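Local atomic coordinates of alpha-galactosidase (Thermus thermophilus, PDB entry 6LCJ), a protein that probably releases terminal alpha-galactosyl residues from galactosides by hydrolysis, as a hexameric, thermostable glycoside hydrolase of the GH36 family. Residues 417-429 / 466-478. Numbering follows the deposited sequence.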
loop_
_atom_site.group_PDB
_atom_site.type_symbol
_atom_site.label_atom_id
_atom_site.label_comp_id
_atom_site.label_asym_id
_atom_site.label_seq_id
_atom_site.Cartn_x
_atom_site.Cartn_y
_atom_site.Cartn_z
ATOM N N GLU E 417 -9.743 43.395 19.898
ATOM C CA GLU E 417 -10.122 41.995 20.033
ATOM C C GLU E 417 -10.901 41.767 21.325
ATOM O O GLU E 417 -11.964 41.137 21.320
ATOM C CB GLU E 417 -8.875 41.112 19.969
ATOM C CG GLU E 417 -8.312 40.951 18.544
ATOM C CD GLU E 417 -6.879 40.412 18.507
ATOM O OE1 GLU E 417 -6.199 40.425 19.555
ATOM O OE2 GLU E 417 -6.421 39.984 17.426
ATOM N N MET E 418 -10.419 42.325 22.438
ATOM C CA MET E 418 -11.110 42.146 23.715
ATOM C C MET E 418 -12.530 42.718 23.701
ATOM O O MET E 418 -13.408 42.218 24.413
ATOM C CB MET E 418 -10.308 42.797 24.832
ATOM C CG MET E 418 -9.100 42.033 25.239
ATOM S SD MET E 418 -8.271 42.785 26.654
ATOM C CE MET E 418 -6.901 43.641 25.835
ATOM N N ARG E 419 -12.772 43.773 22.924
ATOM C CA ARG E 419 -14.093 44.384 22.886
ATOM C C ARG E 419 -15.125 43.473 22.228
ATOM O O ARG E 419 -16.309 43.517 22.586
ATOM C CB ARG E 419 -13.998 45.720 22.155
ATOM C CG ARG E 419 -15.316 46.441 21.947
ATOM C CD ARG E 419 -15.094 47.946 21.738
ATOM N NE ARG E 419 -14.801 48.669 22.984
ATOM C CZ ARG E 419 -13.585 49.094 23.342
ATOM N NH1 ARG E 419 -12.533 48.861 22.555
ATOM N NH2 ARG E 419 -13.421 49.754 24.489
ATOM N N LEU E 420 -14.707 42.655 21.260
ATOM C CA LEU E 420 -15.629 41.689 20.663
ATOM C C LEU E 420 -16.161 40.709 21.707
ATOM O O LEU E 420 -17.358 40.393 21.727
ATOM C CB LEU E 420 -14.932 40.923 19.539
ATOM C CG LEU E 420 -14.322 41.726 18.395
ATOM C CD1 LEU E 420 -13.644 40.769 17.433
ATOM C CD2 LEU E 420 -15.378 42.533 17.694
ATOM N N GLN E 421 -15.274 40.208 22.573
ATOM C CA GLN E 421 -15.687 39.316 23.641
ATOM C C GLN E 421 -16.573 40.041 24.648
ATOM O O GLN E 421 -17.616 39.520 25.054
ATOM C CB GLN E 421 -14.438 38.711 24.301
ATOM C CG GLN E 421 -14.667 37.688 25.428
ATOM C CD GLN E 421 -15.429 36.455 24.983
ATOM O OE1 GLN E 421 -15.732 36.287 23.799
ATOM N NE2 GLN E 421 -15.728 35.565 25.938
ATOM N N GLU E 422 -16.194 41.251 25.042
ATOM C CA GLU E 422 -17.008 41.996 25.998
ATOM C C GLU E 422 -18.433 42.205 25.488
ATOM O O GLU E 422 -19.397 42.109 26.259
ATOM C CB GLU E 422 -16.346 43.333 26.305
ATOM C CG GLU E 422 -16.929 44.031 27.499
ATOM C CD GLU E 422 -16.576 45.493 27.519
ATOM O OE1 GLU E 422 -15.477 45.816 28.010
ATOM O OE2 GLU E 422 -17.387 46.324 27.044
ATOM N N ALA E 423 -18.586 42.484 24.189
ATOM C CA ALA E 423 -19.914 42.733 23.630
ATOM C C ALA E 423 -20.809 41.498 23.723
ATOM O O ALA E 423 -22.013 41.617 23.979
ATOM C CB ALA E 423 -19.791 43.197 22.180
ATOM N N LEU E 424 -20.242 40.305 23.517
ATOM C CA LEU E 424 -21.041 39.086 23.636
ATOM C C LEU E 424 -21.463 38.812 25.076
ATOM O O LEU E 424 -22.538 38.243 25.297
ATOM C CB LEU E 424 -20.280 37.887 23.069
ATOM C CG LEU E 424 -20.195 37.798 21.542
ATOM C CD1 LEU E 424 -19.846 36.389 21.130
ATOM C CD2 LEU E 424 -21.478 38.247 20.878
ATOM N N ALA E 425 -20.651 39.198 26.067
ATOM C CA ALA E 425 -21.105 39.124 27.455
ATOM C C ALA E 425 -22.288 40.058 27.705
ATOM O O ALA E 425 -23.250 39.688 28.386
ATOM C CB ALA E 425 -19.961 39.457 28.414
ATOM N N HIS E 426 -22.241 41.275 27.165
ATOM C CA HIS E 426 -23.390 42.165 27.301
ATOM C C HIS E 426 -24.623 41.567 26.637
ATOM O O HIS E 426 -25.711 41.581 27.213
ATOM C CB HIS E 426 -23.081 43.534 26.705
ATOM C CG HIS E 426 -22.184 44.384 27.547
ATOM N ND1 HIS E 426 -22.427 44.631 28.879
ATOM C CD2 HIS E 426 -21.057 45.070 27.235
ATOM C CE1 HIS E 426 -21.483 45.419 29.357
ATOM N NE2 HIS E 426 -20.642 45.705 28.380
ATOM N N PHE E 427 -24.470 41.008 25.438
ATOM C CA PHE E 427 -25.629 40.463 24.738
ATOM C C PHE E 427 -26.240 39.280 25.491
ATOM O O PHE E 427 -27.458 39.196 25.653
ATOM C CB PHE E 427 -25.234 40.061 23.322
ATOM C CG PHE E 427 -26.392 39.622 22.473
ATOM C CD1 PHE E 427 -27.240 40.552 21.896
ATOM C CD2 PHE E 427 -26.633 38.275 22.249
ATOM C CE1 PHE E 427 -28.300 40.151 21.103
ATOM C CE2 PHE E 427 -27.693 37.872 21.455
ATOM C CZ PHE E 427 -28.529 38.813 20.891
ATOM N N THR E 428 -25.416 38.342 25.943
ATOM C CA THR E 428 -25.948 37.198 26.671
ATOM C C THR E 428 -26.314 37.547 28.106
ATOM O O THR E 428 -27.114 36.827 28.715
ATOM C CB THR E 428 -24.935 36.040 26.701
ATOM O OG1 THR E 428 -23.735 36.469 27.353
ATOM C CG2 THR E 428 -24.598 35.543 25.296
ATOM N N GLY E 429 -25.727 38.611 28.661
ATOM C CA GLY E 429 -25.849 38.907 30.071
ATOM C C GLY E 429 -25.018 38.047 30.998
ATOM O O GLY E 429 -25.150 38.184 32.214
ATOM N N PHE E 466 -23.963 43.607 15.763
ATOM C CA PHE E 466 -24.709 43.986 16.945
ATOM C C PHE E 466 -24.571 45.483 17.148
ATOM O O PHE E 466 -23.647 46.121 16.634
ATOM C CB PHE E 466 -24.217 43.231 18.181
ATOM C CG PHE E 466 -24.319 41.740 18.053
ATOM C CD1 PHE E 466 -23.482 41.043 17.191
ATOM C CD2 PHE E 466 -25.252 41.034 18.787
ATOM C CE1 PHE E 466 -23.585 39.681 17.054
ATOM C CE2 PHE E 466 -25.347 39.666 18.664
ATOM C CZ PHE E 466 -24.517 38.987 17.792
ATOM N N ARG E 467 -25.520 46.040 17.876
ATOM C CA ARG E 467 -25.422 47.404 18.361
ATOM C C ARG E 467 -25.351 47.314 19.873
ATOM O O ARG E 467 -26.332 46.937 20.522
ATOM C CB ARG E 467 -26.596 48.259 17.895
ATOM C CG ARG E 467 -26.209 49.718 17.707
ATOM C CD ARG E 467 -27.136 50.451 16.745
ATOM N NE ARG E 467 -28.260 51.084 17.436
ATOM C CZ ARG E 467 -28.148 52.123 18.263
ATOM N NH1 ARG E 467 -26.957 52.659 18.516
ATOM N NH2 ARG E 467 -29.233 52.632 18.838
ATOM N N VAL E 468 -24.179 47.626 20.421
ATOM C CA VAL E 468 -23.912 47.571 21.855
ATOM C C VAL E 468 -23.898 49.002 22.363
ATOM O O VAL E 468 -23.062 49.808 21.932
ATOM C CB VAL E 468 -22.584 46.858 22.164
ATOM C CG1 VAL E 468 -22.406 46.675 23.667
ATOM C CG2 VAL E 468 -22.517 45.512 21.452
ATOM N N GLY E 469 -24.820 49.315 23.278
ATOM C CA GLY E 469 -25.140 50.697 23.586
ATOM C C GLY E 469 -25.378 51.463 22.300
ATOM O O GLY E 469 -26.263 51.108 21.514
ATOM N N GLU E 470 -24.551 52.476 22.043
ATOM C CA GLU E 470 -24.667 53.305 20.850
ATOM C C GLU E 470 -23.655 52.951 19.767
ATOM O O GLU E 470 -23.606 53.635 18.736
ATOM C CB GLU E 470 -24.518 54.778 21.234
ATOM C CG GLU E 470 -25.481 55.239 22.330
ATOM C CD GLU E 470 -26.939 55.269 21.873
ATOM O OE1 GLU E 470 -27.202 55.214 20.649
ATOM O OE2 GLU E 470 -27.829 55.355 22.745
ATOM N N GLU E 471 -22.864 51.897 19.965
ATOM C CA GLU E 471 -21.775 51.521 19.070
ATOM C C GLU E 471 -22.125 50.243 18.320
ATOM O O GLU E 471 -22.655 49.294 18.907
ATOM C CB GLU E 471 -20.473 51.325 19.869
ATOM C CG GLU E 471 -19.315 50.675 19.112
ATOM C CD GLU E 471 -18.217 50.146 20.039
ATOM O OE1 GLU E 471 -18.362 50.241 21.282
ATOM O OE2 GLU E 471 -17.199 49.635 19.523
ATOM N N GLU E 472 -21.811 50.209 17.028
ATOM C CA GLU E 472 -22.053 49.027 16.210
ATOM C C GLU E 472 -20.799 48.158 16.144
ATOM O O GLU E 472 -19.716 48.651 15.823
ATOM C CB GLU E 472 -22.493 49.432 14.805
ATOM C CG GLU E 472 -22.266 48.359 13.752
ATOM C CD GLU E 472 -23.146 48.545 12.531
ATOM O OE1 GLU E 472 -24.057 49.405 12.568
ATOM O OE2 GLU E 472 -22.926 47.828 11.530
ATOM N N VAL E 473 -20.954 46.862 16.426
ATOM C CA VAL E 473 -19.853 45.898 16.437
ATOM C C VAL E 473 -20.065 44.899 15.307
ATOM O O VAL E 473 -21.127 44.272 15.215
ATOM C CB VAL E 473 -19.753 45.172 17.791
ATOM C CG1 VAL E 473 -18.423 44.441 17.919
ATOM C CG2 VAL E 473 -19.955 46.149 18.946
ATOM N N ASP E 474 -19.049 44.738 14.467
ATOM C CA ASP E 474 -19.107 43.877 13.289
ATOM C C ASP E 474 -18.181 42.681 13.500
ATOM O O ASP E 474 -16.990 42.853 13.778
ATOM C CB ASP E 474 -18.710 44.663 12.036
ATOM C CG ASP E 474 -18.955 43.891 10.743
ATOM O OD1 ASP E 474 -19.576 42.809 10.789
ATOM O OD2 ASP E 474 -18.532 44.379 9.668
ATOM N N TYR E 475 -18.727 41.473 13.368
ATOM C CA TYR E 475 -17.957 40.253 13.564
ATOM C C TYR E 475 -17.640 39.516 12.271
ATOM O O TYR E 475 -16.796 38.613 12.293
ATOM C CB TYR E 475 -18.701 39.275 14.492
ATOM C CG TYR E 475 -18.830 39.696 15.939
ATOM C CD1 TYR E 475 -19.865 40.532 16.340
ATOM C CD2 TYR E 475 -17.949 39.220 16.911
ATOM C CE1 TYR E 475 -20.008 40.911 17.651
ATOM C CE2 TYR E 475 -18.087 39.591 18.237
ATOM C CZ TYR E 475 -19.129 40.441 18.600
ATOM O OH TYR E 475 -19.299 40.839 19.906
ATOM N N ALA E 476 -18.297 39.858 11.161
ATOM C CA ALA E 476 -18.141 39.074 9.935
ATOM C C ALA E 476 -16.690 38.883 9.487
ATOM O O ALA E 476 -16.365 37.768 9.035
ATOM C CB ALA E 476 -18.977 39.701 8.810
ATOM N N PRO E 477 -15.786 39.880 9.576
ATOM C CA PRO E 477 -14.384 39.633 9.185
ATOM C C PRO E 477 -13.739 38.381 9.778
ATOM O O PRO E 477 -12.970 37.721 9.069
ATOM C CB PRO E 477 -13.678 40.908 9.666
ATOM C CG PRO E 477 -14.701 41.965 9.491
ATOM C CD PRO E 477 -16.028 41.321 9.804
ATOM N N LEU E 478 -14.016 38.031 11.045
ATOM C CA LEU E 478 -13.336 36.897 11.678
ATOM C C LEU E 478 -13.750 35.547 11.106
ATOM O O LEU E 478 -13.060 34.550 11.353
ATOM C CB LEU E 478 -13.579 36.881 13.188
ATOM C CG LEU E 478 -14.941 36.483 13.776
ATOM C CD1 LEU E 478 -14.964 35.049 14.283
ATOM C CD2 LEU E 478 -15.275 37.424 14.915
#
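Leu420, Ala423, Leu424 and Phe427 lie against Phe466, Val468, Val473 and Tyr475 in a mainly apolar helix-on-sheet contact, where helix 415-428, leading into barrel strand 431-433, is covered by the C-terminal three-stranded antiparallel sheet. The helix runs nearly perpendicular to strand 466-468, at 86°. Between the two strands, the type II' turn from Val468 to Glu471 makes a tight hairpin, and Val468 and Val473 both direct their side chains at the helix. Ala423 CB sits 3.6 Å from Val468 CG2, its small size letting the backbones come close, while Leu420 CD2 reaches Val473 CG1 at 3.6 Å. At one end the rings of Phe427 and Phe466 form a T-shaped stack, centroids 5.0 Å apart and planes at 78°: Phe466 CE2 stands over the centre of the Phe427 face. Phe427 holds CG anti to its own nitrogen (chi1 -174°), which brings that face to the Phe466 edge. A leucine at Phe427 would probably leave the Phe466 edge without an aromatic face to rest on. Tyr475 runs alongside Leu420 and Leu424, pointing the opposite way, with Leu420 CD2 over one face toward the rim, and its OH donates to Leu420 O (2.7 Å), in the carbonyl plane and on a lone pair. Farther out, Arg419 NE and Glu471 OE1 stay 4.2 Å apart with no N-H aimed at the oxygen; any attraction is probably weak and purely electrostatic. Apolar contacts thus chiefly hold hairpin and helix together, the Tyr475 hydroxyl adding the one hydrogen bond between the segments.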